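Local atomic coordinates of ribulose bisphosphate carboxylase (Pyrococcus horikoshii, PDB entry 2D69), a protein that probably catalyses the addition of carbon dioxide and water to ribulose 1,5-bisphosphate, giving two 3-phosphoglycerates in an archaeal pathway of AMP breakdown. Residues S103-N108 and L118-F123; A284-P289 and L296-A301. One frame throughout, in Å; residues are numbered along the deposited sequence.

Interaction 1 (S103-N108 and L118-F123). With SO4 (sulfate ion), chain G.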
loop_
_atom_site.group_PDB
_atom_site.type_symbol
_atom_site.label_atom_id
_atom_site.label_comp_id
_atom_site.label_asym_id
_atom_site.label_seq_id
_atom_site.Cartn_x
_atom_site.Cartn_y
_atom_site.Cartn_z
ATOM N N SER A 103 -16.950 -31.785 -2.003
ATOM C CA SER A 103 -15.875 -32.775 -2.062
ATOM C C SER A 103 -16.215 -34.057 -1.263
ATOM O O SER A 103 -15.809 -35.207 -1.633
ATOM C CB SER A 103 -14.607 -32.153 -1.520
ATOM O OG SER A 103 -13.523 -32.980 -1.893
ATOM N N ALA A 104 -16.943 -33.887 -0.160
ATOM C CA ALA A 104 -17.338 -35.024 0.660
ATOM C C ALA A 104 -18.532 -35.768 0.096
ATOM O O ALA A 104 -18.464 -36.990 -0.096
ATOM C CB ALA A 104 -17.628 -34.580 2.074
ATOM N N VAL A 105 -19.614 -35.055 -0.200
ATOM C CA VAL A 105 -20.882 -35.724 -0.555
ATOM C C VAL A 105 -21.104 -36.005 -2.045
ATOM O O VAL A 105 -22.053 -36.686 -2.455
ATOM C CB VAL A 105 -22.093 -34.994 0.079
ATOM C CG1 VAL A 105 -21.857 -34.805 1.525
ATOM C CG2 VAL A 105 -22.391 -33.644 -0.535
ATOM N N ALA A 106 -20.235 -35.435 -2.877
ATOM C CA ALA A 106 -20.394 -35.431 -4.321
ATOM C C ALA A 106 -19.034 -35.647 -4.973
ATOM O O ALA A 106 -18.831 -35.178 -6.073
ATOM C CB ALA A 106 -21.045 -34.113 -4.793
ATOM N N GLY A 107 -18.161 -36.438 -4.333
ATOM C CA GLY A 107 -16.780 -36.603 -4.738
ATOM C C GLY A 107 -16.464 -38.000 -5.228
ATOM O O GLY A 107 -16.993 -38.441 -6.266
ATOM N N ASN A 108 -15.637 -38.714 -4.479
ATOM C CA ASN A 108 -15.202 -40.056 -4.858
ATOM C C ASN A 108 -16.336 -41.040 -4.945
ATOM O O ASN A 108 -16.145 -42.135 -5.496
ATOM C CB ASN A 108 -14.187 -40.598 -3.851
ATOM C CG ASN A 108 -12.789 -40.088 -4.115
ATOM O OD1 ASN A 108 -12.589 -39.210 -4.977
ATOM N ND2 ASN A 108 -11.801 -40.629 -3.390
ATOM N N LEU A 118 -25.040 -43.729 -9.487
ATOM C CA LEU A 118 -25.153 -42.978 -8.259
ATOM C C LEU A 118 -25.559 -41.549 -8.613
ATOM O O LEU A 118 -24.895 -40.913 -9.414
ATOM C CB LEU A 118 -23.834 -42.959 -7.447
ATOM C CG LEU A 118 -23.926 -42.083 -6.175
ATOM C CD1 LEU A 118 -24.827 -42.681 -5.128
ATOM C CD2 LEU A 118 -22.581 -41.782 -5.571
ATOM N N ARG A 119 -26.648 -41.082 -8.010
ATOM C CA ARG A 119 -27.135 -39.735 -8.258
ATOM C C ARG A 119 -27.381 -39.071 -6.955
ATOM O O ARG A 119 -28.091 -39.612 -6.129
ATOM C CB ARG A 119 -28.433 -39.803 -9.061
ATOM C CG ARG A 119 -28.740 -38.523 -9.818
ATOM C CD ARG A 119 -30.099 -38.522 -10.547
ATOM N NE ARG A 119 -30.155 -37.424 -11.499
ATOM C CZ ARG A 119 -31.272 -36.931 -12.045
ATOM N NH1 ARG A 119 -32.469 -37.368 -11.684
ATOM N NH2 ARG A 119 -31.178 -35.942 -12.926
ATOM N N LEU A 120 -26.845 -37.865 -6.754
ATOM C CA LEU A 120 -27.159 -37.113 -5.582
ATOM C C LEU A 120 -28.429 -36.338 -5.880
ATOM O O LEU A 120 -28.435 -35.513 -6.759
ATOM C CB LEU A 120 -25.974 -36.208 -5.265
ATOM C CG LEU A 120 -25.918 -34.979 -4.333
ATOM C CD1 LEU A 120 -27.166 -34.532 -3.665
ATOM C CD2 LEU A 120 -24.786 -35.153 -3.345
ATOM N N LEU A 121 -29.494 -36.613 -5.138
ATOM C CA LEU A 121 -30.817 -36.074 -5.414
ATOM C C LEU A 121 -31.099 -34.742 -4.748
ATOM O O LEU A 121 -31.712 -33.865 -5.354
ATOM C CB LEU A 121 -31.893 -37.058 -4.988
ATOM C CG LEU A 121 -31.794 -38.421 -5.597
ATOM C CD1 LEU A 121 -32.946 -39.328 -5.069
ATOM C CD2 LEU A 121 -31.818 -38.313 -7.141
ATOM N N ASP A 122 -30.676 -34.602 -3.501
ATOM C CA ASP A 122 -30.933 -33.406 -2.700
ATOM C C ASP A 122 -30.102 -33.475 -1.434
ATOM O O ASP A 122 -29.648 -34.536 -1.031
ATOM C CB ASP A 122 -32.431 -33.349 -2.305
ATOM C CG ASP A 122 -32.946 -31.922 -2.027
ATOM O OD1 ASP A 122 -32.176 -30.948 -2.091
ATOM O OD2 ASP A 122 -34.148 -31.670 -1.734
ATOM N N PHE A 123 -29.925 -32.336 -0.784
ATOM C CA PHE A 123 -29.297 -32.280 0.509
ATOM C C PHE A 123 -30.076 -31.230 1.351
ATOM O O PHE A 123 -30.801 -30.343 0.813
ATOM C CB PHE A 123 -27.786 -32.022 0.385
ATOM C CG PHE A 123 -27.448 -30.638 -0.142
ATOM C CD1 PHE A 123 -27.068 -29.655 0.712
ATOM C CD2 PHE A 123 -27.501 -30.364 -1.502
ATOM C CE1 PHE A 123 -26.728 -28.375 0.225
ATOM C CE2 PHE A 123 -27.190 -29.045 -1.991
ATOM C CZ PHE A 123 -26.814 -28.094 -1.130
HETATM S S SO4 G . -34.445 -41.277 -10.307
HETATM O O1 SO4 G . -34.461 -41.689 -11.710
HETATM O O2 SO4 G . -34.061 -42.407 -9.474
HETATM O O3 SO4 G . -33.477 -40.193 -10.124
HETATM O O4 SO4 G . -35.801 -40.883 -9.920
#

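Interaction 2 (A284-P289 and L296-A301)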
loop_
_atom_site.group_PDB
_atom_site.type_symbol
_atom_site.label_atom_id
_atom_site.label_comp_id
_atom_site.label_asym_id
_atom_site.label_seq_id
_atom_site.Cartn_x
_atom_site.Cartn_y
_atom_site.Cartn_z
ATOM N N ALA A 284 -23.897 -32.364 -18.531
ATOM C CA ALA A 284 -22.900 -33.469 -18.498
ATOM C C ALA A 284 -23.061 -34.383 -17.286
ATOM O O ALA A 284 -22.717 -35.617 -17.321
ATOM C CB ALA A 284 -21.461 -32.888 -18.529
ATOM N N PHE A 285 -23.544 -33.795 -16.194
ATOM C CA PHE A 285 -23.866 -34.556 -14.998
ATOM C C PHE A 285 -25.314 -34.477 -14.457
ATOM O O PHE A 285 -25.632 -35.235 -13.539
ATOM C CB PHE A 285 -22.843 -34.250 -13.867
ATOM C CG PHE A 285 -22.719 -32.796 -13.487
ATOM C CD1 PHE A 285 -23.613 -32.212 -12.604
ATOM C CD2 PHE A 285 -21.677 -32.023 -13.998
ATOM C CE1 PHE A 285 -23.481 -30.853 -12.247
ATOM C CE2 PHE A 285 -21.548 -30.697 -13.679
ATOM C CZ PHE A 285 -22.437 -30.099 -12.774
ATOM N N THR A 286 -26.167 -33.569 -14.955
ATOM C CA THR A 286 -27.556 -33.456 -14.444
ATOM C C THR A 286 -28.629 -34.156 -15.264
ATOM O O THR A 286 -29.797 -34.181 -14.837
ATOM C CB THR A 286 -28.066 -32.001 -14.321
ATOM O OG1 THR A 286 -28.144 -31.381 -15.618
ATOM C CG2 THR A 286 -27.169 -31.157 -13.484
ATOM N N ARG A 287 -28.252 -34.659 -16.443
ATOM C CA ARG A 287 -29.222 -35.160 -17.429
ATOM C C ARG A 287 -29.551 -36.650 -17.231
ATOM O O ARG A 287 -30.714 -37.080 -17.391
ATOM C CB ARG A 287 -28.675 -34.876 -18.838
ATOM C CG ARG A 287 -29.594 -35.256 -19.964
ATOM C CD ARG A 287 -29.193 -34.643 -21.310
ATOM N NE ARG A 287 -30.155 -34.992 -22.339
ATOM C CZ ARG A 287 -30.085 -34.606 -23.611
ATOM N NH1 ARG A 287 -29.085 -33.831 -24.045
ATOM N NH2 ARG A 287 -31.034 -34.997 -24.453
ATOM N N ASN A 288 -28.554 -37.452 -16.886
ATOM C CA ASN A 288 -28.777 -38.883 -16.728
ATOM C C ASN A 288 -29.621 -39.094 -15.471
ATOM O O ASN A 288 -29.205 -38.700 -14.386
ATOM C CB ASN A 288 -27.436 -39.622 -16.653
ATOM C CG ASN A 288 -27.579 -41.117 -16.450
ATOM O OD1 ASN A 288 -28.617 -41.607 -16.047
ATOM N ND2 ASN A 288 -26.515 -41.844 -16.721
ATOM N N PRO A 289 -30.822 -39.661 -15.600
ATOM C CA PRO A 289 -31.679 -39.863 -14.425
ATOM C C PRO A 289 -31.164 -40.889 -13.409
ATOM O O PRO A 289 -31.715 -41.001 -12.329
ATOM C CB PRO A 289 -33.024 -40.331 -15.048
ATOM C CG PRO A 289 -32.668 -40.855 -16.383
ATOM C CD PRO A 289 -31.499 -40.082 -16.851
ATOM N N LEU A 296 -31.733 -29.766 -9.137
ATOM C CA LEU A 296 -32.260 -29.270 -7.863
ATOM C C LEU A 296 -31.133 -29.033 -6.828
ATOM O O LEU A 296 -31.110 -28.004 -6.144
ATOM C CB LEU A 296 -33.286 -30.242 -7.296
ATOM C CG LEU A 296 -33.753 -29.962 -5.853
ATOM C CD1 LEU A 296 -34.402 -28.582 -5.821
ATOM C CD2 LEU A 296 -34.748 -31.023 -5.390
ATOM N N ALA A 297 -30.185 -29.970 -6.757
ATOM C CA ALA A 297 -29.086 -29.878 -5.797
ATOM C C ALA A 297 -28.117 -28.764 -6.171
ATOM O O ALA A 297 -27.676 -27.984 -5.343
ATOM C CB ALA A 297 -28.356 -31.206 -5.698
ATOM N N LEU A 298 -27.809 -28.695 -7.456
ATOM C CA LEU A 298 -26.986 -27.640 -8.005
ATOM C C LEU A 298 -27.619 -26.324 -7.698
ATOM O O LEU A 298 -26.959 -25.425 -7.223
ATOM C CB LEU A 298 -26.896 -27.785 -9.495
ATOM C CG LEU A 298 -25.690 -27.308 -10.258
ATOM C CD1 LEU A 298 -25.724 -27.923 -11.681
ATOM C CD2 LEU A 298 -25.695 -25.807 -10.361
ATOM N N ALA A 299 -28.915 -26.230 -7.945
ATOM C CA ALA A 299 -29.643 -24.997 -7.726
ATOM C C ALA A 299 -29.627 -24.590 -6.244
ATOM O O ALA A 299 -29.621 -23.406 -5.921
ATOM C CB ALA A 299 -31.087 -25.141 -8.200
ATOM N N LYS A 300 -29.687 -25.578 -5.362
ATOM C CA LYS A 300 -29.714 -25.325 -3.930
ATOM C C LYS A 300 -28.364 -24.774 -3.484
ATOM O O LYS A 300 -28.287 -23.828 -2.728
ATOM C CB LYS A 300 -30.062 -26.615 -3.172
ATOM C CG LYS A 300 -30.030 -26.527 -1.665
ATOM C CD LYS A 300 -30.716 -27.719 -1.015
ATOM C CE LYS A 300 -32.230 -27.559 -0.804
ATOM N NZ LYS A 300 -32.852 -28.906 -0.340
ATOM N N ALA A 301 -27.292 -25.434 -3.891
ATOM C CA ALA A 301 -25.962 -24.877 -3.662
ATOM C C ALA A 301 -25.844 -23.451 -4.179
ATOM O O ALA A 301 -25.321 -22.567 -3.483
ATOM C CB ALA A 301 -24.911 -25.759 -4.279
#

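Interaction 1 (S103-N108 and L118-F123)
The carbonyl oxygen of Val105, in the last turn of helix 98-105, accepts a hydrogen bond from the hydroxyl of Tyr30 and also meets the side chain of Leu120, whose CD2 lies 3.3 Å from Val105 O. The same methyl reaches the side chain of Val105, CD2 to CG2 4.0 Å, and the CB of Ala106 at 4.1 Å, so one branch of a strand leucine fills the angle where the helix ends. Leucine suits the place because it can extend this far; Ala106, the first residue to leave helical geometry, offers only a small methyl at the turn. Leu120 sends its CG opposite the backbone N (chi1 164°), but its second torsion is nearly eclipsed (chi2 -3°), an unusual rotation that may mean strain or uncertain methyl placing. On the strand, a classic beta bulge pairs Leu121 and Asp122 with Glu29; it lets Leu120 and Phe123, three residues apart, both send their CB toward the helix. Arg119 leaves the strand elsewhere: extended, it brings the edge of its guanidinium to a sulfate, probably from the crystallisation liquor, with a weak bond from NH1 to O3 of 3.4 Å, while Leu121 CD2 lies 3.9 Å from that O3. Behind Leu120 stand Val28 and Tyr30 of strand 26-34 and Ala297 of helix 295-305. Ser103 OG bonds to Asp252 OD2 and Glu189 O of the second subunit, so helix 98-105 lies between the mixed sheet of the RuBisCO amino-terminal domain, which holds strand 115-124, and the neighbouring subunit.

Interaction 2 (A284-P289 and L296-A301)
In the beta-alpha-beta crossover that joins strands 274-278 and 309-311 of the alpha/beta barrel, Phe285 and Thr286 of the short helix 283-286 pack against Leu298 of helix 295-305. A single methyl does all the touching from the long helix: Leu298 CD1 lies 3.7 Å from Phe285 CE1 and 4.1 Å from Phe285 CZ, approaching the ring obliquely, and 4.0 Å from Thr286 CG2. Leu298 meets both partners at about a right angle. A first torsion of -151° swings its CG beside the carbonyl carbon and away from the backbone N, and the long branched chain carries CD1 across to the short helix, whose nearest CA, that of Thr286, is 8.7 Å from the CA of Leu298. Threonine divides its two branches usefully: with chi1 at 64°, CG2 is turned to the apolar contact while OG1 hydrogen-bonds to His282 ND1, one turn earlier, which satisfies the hydroxyl within the buried surroundings. Between the two segments the chain forms the brief strand 292-293, which joins the edge of the amino-terminal domain's sheet; Ile293 in it shares a backbone hydrogen bond with Phe285, so the short helix adjoins that strand. Val254 of helix 253-256 touches both Phe285 and Leu298 and extends the cluster. The side chain of Thr286 is about 6 Å from that of Arg279, a predicted substrate-binding residue. Toward the second subunit, Phe285 packs on that subunit's Phe285, and Arg287 NH1 donates to the carbonyl oxygens of its Phe110 and Met112.

Overall arrangement
Both contacts are buried and apolar, and each turns on one leucine methyl, but they belong to different domains: interaction 1 joins helix to sheet in the amino-terminal domain, interaction 2 two helices of the barrel domain. Polar groups stitch them together. Lys300 NZ, on the helix of interaction 2, forms a salt bridge with Asp122 OD1 at 2.8 Å and probably a hydrogen bond with Phe123 O, while Arg119 NH2 makes a weak bond to Thr286 O. Arg119 itself is partly exposed and meets the sulfate, unlike the buried leucines. Both contacts also touch the second subunit, placing the junction of the domains beside the dimer interface.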